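Glycoside hydrolase family protein (Novosphingobium sp. PP1Y, PDB 6Q2F) probably hydrolyses alpha-L-rhamnosides, releasing terminal rhamnose. Local coordinates at residues 637-649 against 664-678. Residues are numbered along the deposited sequence; the frame is centred on the assembly and turned at random.
Sequences GQNLVAAESMTAS and IDLEFVTGVNRPVIH. With NA (sodium ion), chain B.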
loop_
_atom_site.group_PDB
_atom_site.type_symbol
_atom_site.label_atom_id
_atom_site.label_comp_id
_atom_site.label_asym_id
_atom_site.label_seq_id
_atom_site.Cartn_x
_atom_site.Cartn_y
_atom_site.Cartn_z
ATOM N N GLY A 637 -14.434 12.597 -2.211
ATOM C CA GLY A 637 -14.355 14.018 -1.943
ATOM C C GLY A 637 -13.380 14.446 -0.869
ATOM O O GLY A 637 -13.392 15.618 -0.479
ATOM N N GLN A 638 -12.513 13.569 -0.410
ATOM C CA GLN A 638 -11.498 13.945 0.547
ATOM C C GLN A 638 -10.519 14.922 -0.088
ATOM O O GLN A 638 -10.054 15.812 0.550
ATOM C CB GLN A 638 -10.779 12.745 1.118
ATOM C CG GLN A 638 -11.644 11.839 1.940
ATOM C CD GLN A 638 -12.203 10.697 1.151
ATOM O OE1 GLN A 638 -12.353 10.776 -0.047
ATOM N NE2 GLN A 638 -12.479 9.630 1.814
ATOM N N ASN A 639 -10.215 14.688 -1.355
ATOM C CA ASN A 639 -9.288 15.487 -2.157
ATOM C C ASN A 639 -7.814 15.295 -1.795
ATOM O O ASN A 639 -6.995 15.156 -2.639
ATOM C CB ASN A 639 -9.679 16.945 -2.279
ATOM C CG ASN A 639 -8.925 17.659 -3.382
ATOM O OD1 ASN A 639 -8.824 17.190 -4.469
ATOM N ND2 ASN A 639 -8.401 18.793 -3.073
ATOM N N LEU A 640 -7.509 15.298 -0.516
ATOM C CA LEU A 640 -6.165 15.062 -0.067
ATOM C C LEU A 640 -5.788 13.595 -0.258
ATOM O O LEU A 640 -6.560 12.726 -0.026
ATOM C CB LEU A 640 -6.018 15.495 1.378
ATOM C CG LEU A 640 -6.164 16.970 1.682
ATOM C CD1 LEU A 640 -6.352 17.247 3.135
ATOM C CD2 LEU A 640 -5.012 17.772 1.156
ATOM N N VAL A 641 -4.584 13.345 -0.695
ATOM C CA VAL A 641 -4.072 11.999 -0.917
ATOM C C VAL A 641 -2.689 11.953 -0.297
ATOM O O VAL A 641 -1.759 12.593 -0.806
ATOM C CB VAL A 641 -3.985 11.633 -2.405
ATOM C CG1 VAL A 641 -3.448 10.223 -2.566
ATOM C CG2 VAL A 641 -5.329 11.793 -3.103
ATOM N N ALA A 642 -2.539 11.188 0.771
ATOM C CA ALA A 642 -1.248 11.128 1.432
ATOM C C ALA A 642 -0.489 9.891 0.979
ATOM O O ALA A 642 -1.068 8.905 0.514
ATOM C CB ALA A 642 -1.402 11.118 2.957
ATOM N N ALA A 643 0.826 9.954 1.122
ATOM C CA ALA A 643 1.633 8.765 0.934
ATOM C C ALA A 643 2.816 8.769 1.886
ATOM O O ALA A 643 3.492 9.784 2.065
ATOM C CB ALA A 643 2.114 8.637 -0.511
ATOM N N GLU A 644 3.016 7.622 2.513
ATOM C CA GLU A 644 4.249 7.265 3.194
ATOM C C GLU A 644 5.374 7.240 2.159
ATOM O O GLU A 644 5.472 6.307 1.359
ATOM C CB GLU A 644 4.034 5.925 3.907
ATOM C CG GLU A 644 5.224 5.288 4.528
ATOM C CD GLU A 644 4.871 3.887 5.002
ATOM O OE1 GLU A 644 3.660 3.627 5.173
ATOM O OE2 GLU A 644 5.785 3.056 5.142
ATOM N N SER A 645 6.216 8.269 2.155
ATOM C CA SER A 645 7.011 8.628 0.979
ATOM C C SER A 645 8.488 8.315 1.184
ATOM O O SER A 645 9.113 8.826 2.116
ATOM C CB SER A 645 6.843 10.113 0.623
ATOM O OG SER A 645 5.504 10.451 0.363
HETATM N N MSE A 646 9.036 7.505 0.282
HETATM C CA MSE A 646 10.473 7.399 0.053
HETATM C C MSE A 646 11.171 6.569 1.082
HETATM O O MSE A 646 12.349 6.803 1.416
HETATM C CB MSE A 646 11.120 8.786 -0.027
HETATM C CG MSE A 646 10.648 9.512 -1.247
HETATM SE SE MSE A 646 11.452 11.253 -1.536
HETATM C CE MSE A 646 10.489 12.077 -0.277
ATOM N N THR A 647 10.448 5.575 1.571
ATOM C CA THR A 647 11.083 4.559 2.388
ATOM C C THR A 647 12.236 3.950 1.610
ATOM O O THR A 647 12.128 3.704 0.403
ATOM C CB THR A 647 10.081 3.480 2.785
ATOM O OG1 THR A 647 8.981 4.092 3.461
ATOM C CG2 THR A 647 10.766 2.475 3.700
ATOM N N ALA A 648 13.353 3.741 2.298
ATOM C CA ALA A 648 14.557 3.207 1.692
ATOM C C ALA A 648 15.128 2.126 2.590
ATOM O O ALA A 648 15.062 2.215 3.817
ATOM C CB ALA A 648 15.601 4.302 1.467
ATOM N N SER A 649 15.701 1.112 1.964
ATOM C CA SER A 649 16.252 -0.031 2.672
ATOM C C SER A 649 17.738 -0.169 2.364
ATOM O O SER A 649 18.128 -0.198 1.196
ATOM C CB SER A 649 15.484 -1.302 2.286
ATOM O OG SER A 649 16.093 -2.430 2.852
ATOM N N ILE A 664 9.346 11.508 -5.643
ATOM C CA ILE A 664 8.223 12.374 -5.280
ATOM C C ILE A 664 7.435 12.779 -6.512
ATOM O O ILE A 664 6.223 12.991 -6.437
ATOM C CB ILE A 664 8.722 13.608 -4.500
ATOM C CG1 ILE A 664 7.652 14.076 -3.512
ATOM C CG2 ILE A 664 9.201 14.741 -5.421
ATOM C CD1 ILE A 664 7.554 13.165 -2.279
ATOM N N ASP A 665 8.114 12.935 -7.656
ATOM C CA ASP A 665 7.415 13.217 -8.905
ATOM C C ASP A 665 6.540 12.036 -9.307
ATOM O O ASP A 665 5.428 12.220 -9.810
ATOM C CB ASP A 665 8.424 13.576 -10.009
ATOM C CG ASP A 665 9.144 14.911 -9.747
ATOM O OD1 ASP A 665 8.741 15.668 -8.835
ATOM O OD2 ASP A 665 10.122 15.223 -10.460
ATOM N N LEU A 666 7.000 10.813 -9.054
ATOM C CA LEU A 666 6.172 9.652 -9.343
ATOM C C LEU A 666 4.946 9.614 -8.430
ATOM O O LEU A 666 3.839 9.312 -8.882
ATOM C CB LEU A 666 7.011 8.377 -9.215
ATOM C CG LEU A 666 6.186 7.090 -9.354
ATOM C CD1 LEU A 666 5.563 6.986 -10.782
ATOM C CD2 LEU A 666 7.033 5.852 -9.042
ATOM N N GLU A 667 5.116 9.946 -7.146
ATOM C CA GLU A 667 3.963 10.046 -6.257
ATOM C C GLU A 667 3.000 11.124 -6.736
ATOM O O GLU A 667 1.774 10.930 -6.744
ATOM C CB GLU A 667 4.422 10.364 -4.843
ATOM C CG GLU A 667 5.242 9.269 -4.203
ATOM C CD GLU A 667 5.701 9.668 -2.826
ATOM O OE1 GLU A 667 4.952 10.386 -2.135
ATOM O OE2 GLU A 667 6.815 9.270 -2.451
ATOM N N PHE A 668 3.545 12.281 -7.118
ATOM C CA PHE A 668 2.709 13.380 -7.582
ATOM C C PHE A 668 1.884 12.972 -8.805
ATOM O O PHE A 668 0.668 13.174 -8.834
ATOM C CB PHE A 668 3.587 14.588 -7.886
ATOM C CG PHE A 668 4.052 15.331 -6.650
ATOM C CD1 PHE A 668 3.213 15.473 -5.556
ATOM C CD2 PHE A 668 5.311 15.902 -6.598
ATOM C CE1 PHE A 668 3.612 16.165 -4.437
ATOM C CE2 PHE A 668 5.738 16.582 -5.464
ATOM C CZ PHE A 668 4.881 16.720 -4.385
ATOM N N VAL A 669 2.527 12.377 -9.819
ATOM C CA VAL A 669 1.817 12.091 -11.064
ATOM C C VAL A 669 0.856 10.909 -10.905
ATOM O O VAL A 669 -0.044 10.732 -11.730
ATOM C CB VAL A 669 2.825 11.859 -12.206
ATOM C CG1 VAL A 669 3.370 10.421 -12.191
ATOM C CG2 VAL A 669 2.190 12.215 -13.558
ATOM N N THR A 670 0.973 10.128 -9.815
ATOM C CA THR A 670 0.008 9.072 -9.546
ATOM C C THR A 670 -1.204 9.566 -8.768
ATOM O O THR A 670 -2.210 8.851 -8.698
ATOM C CB THR A 670 0.685 7.930 -8.795
ATOM O OG1 THR A 670 1.895 7.587 -9.478
ATOM C CG2 THR A 670 -0.230 6.664 -8.752
ATOM N N GLY A 671 -1.152 10.773 -8.201
ATOM C CA GLY A 671 -2.290 11.339 -7.487
ATOM C C GLY A 671 -1.999 11.753 -6.058
ATOM O O GLY A 671 -2.883 12.308 -5.394
ATOM N N VAL A 672 -0.803 11.501 -5.533
ATOM C CA VAL A 672 -0.458 11.982 -4.204
ATOM C C VAL A 672 -0.332 13.498 -4.226
ATOM O O VAL A 672 0.243 14.083 -5.157
ATOM C CB VAL A 672 0.843 11.322 -3.731
ATOM C CG1 VAL A 672 1.296 11.924 -2.392
ATOM C CG2 VAL A 672 0.643 9.808 -3.637
ATOM N N ASN A 673 -0.889 14.153 -3.201
ATOM C CA ASN A 673 -0.671 15.585 -3.038
ATOM C C ASN A 673 -0.411 15.969 -1.585
ATOM O O ASN A 673 -0.508 17.150 -1.246
ATOM C CB ASN A 673 -1.875 16.379 -3.608
ATOM C CG ASN A 673 -3.191 15.962 -2.987
ATOM O OD1 ASN A 673 -3.242 15.498 -1.848
ATOM N ND2 ASN A 673 -4.272 16.144 -3.728
ATOM N N ARG A 674 -0.136 15.011 -0.708
ATOM C CA ARG A 674 0.369 15.305 0.637
ATOM C C ARG A 674 1.400 14.250 0.989
ATOM O O ARG A 674 1.077 13.227 1.612
ATOM C CB ARG A 674 -0.747 15.331 1.686
ATOM C CG ARG A 674 -0.204 15.455 3.110
ATOM C CD ARG A 674 -1.251 15.878 4.095
ATOM N NE ARG A 674 -1.706 17.247 3.863
ATOM C CZ ARG A 674 -2.663 17.841 4.567
ATOM N NH1 ARG A 674 -3.271 17.187 5.553
ATOM N NH2 ARG A 674 -3.013 19.083 4.284
ATOM N N PRO A 675 2.645 14.431 0.562
ATOM C CA PRO A 675 3.675 13.467 0.945
ATOM C C PRO A 675 3.863 13.476 2.456
ATOM O O PRO A 675 3.788 14.522 3.110
ATOM C CB PRO A 675 4.918 13.963 0.198
ATOM C CG PRO A 675 4.332 14.717 -1.028
ATOM C CD PRO A 675 3.142 15.419 -0.415
ATOM N N VAL A 676 4.051 12.291 3.018
ATOM C CA VAL A 676 4.414 12.131 4.416
ATOM C C VAL A 676 5.750 11.395 4.393
ATOM O O VAL A 676 5.801 10.188 4.119
ATOM C CB VAL A 676 3.345 11.378 5.224
ATOM C CG1 VAL A 676 3.715 11.386 6.726
ATOM C CG2 VAL A 676 1.961 12.032 5.001
ATOM N N ILE A 677 6.822 12.125 4.575
ATOM C CA ILE A 677 8.125 11.543 4.440
ATOM C C ILE A 677 8.525 10.556 5.487
ATOM O O ILE A 677 8.498 10.838 6.623
ATOM C CB ILE A 677 9.202 12.619 4.290
ATOM C CG1 ILE A 677 8.873 13.518 3.126
ATOM C CG2 ILE A 677 10.562 11.996 4.104
ATOM C CD1 ILE A 677 9.380 14.915 3.260
ATOM N N HIS A 678 8.905 9.395 5.032
ATOM C CA HIS A 678 9.398 8.347 5.860
ATOM C C HIS A 678 10.911 8.411 5.806
ATOM O O HIS A 678 11.437 8.038 4.804
ATOM C CB HIS A 678 8.968 7.038 5.256
ATOM C CG HIS A 678 9.337 5.847 6.058
ATOM N ND1 HIS A 678 10.623 5.392 6.160
ATOM C CD2 HIS A 678 8.587 5.012 6.796
ATOM C CE1 HIS A 678 10.653 4.343 6.943
ATOM N NE2 HIS A 678 9.429 4.088 7.339
HETATM NA NA NA B . 2.599 1.316 5.588
#
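S645 and E667 meet between strand 642-649 and helix 657-670, where S645 OG lies 2.6 Å from E667 OE1 and 2.7 Å from A643 O; its single proton could serve either. A short serine suits this buried, tightly packed spot, and E667 keeps its chain extended beyond CG (chi2 178°), which carries the carboxylate to the serine. A643, with only a methyl group, packs its CB 3.6 Å from V672 CG2, in the turn after the helix. The strands pair in parallel, V676 N giving a 2.7 Å bond to A643 O. Before strand 674-677, N673 uses both ends of its amide: OD1 accepts from V641 N at 2.8 Å, while ND2 points almost straight (173°) at N639 O and also reaches L725 O. A leucine here would probably leave V641 N and the N639 carbonyl without these partners. Packing is looser at partly exposed L640, whose CD1 lies over one R674 guanidinium face; S52 O holds NH2. Farther along, T647 lies over one H678 face, CG2 making a CH-pi contact; E644, on V676's sheet face, sends OE1 to sodium with D503, S504, E583 and E586. This beta-alpha-beta unit supplies the last two strands of a closed eight-stranded parallel (beta/alpha)8, or TIM, barrel.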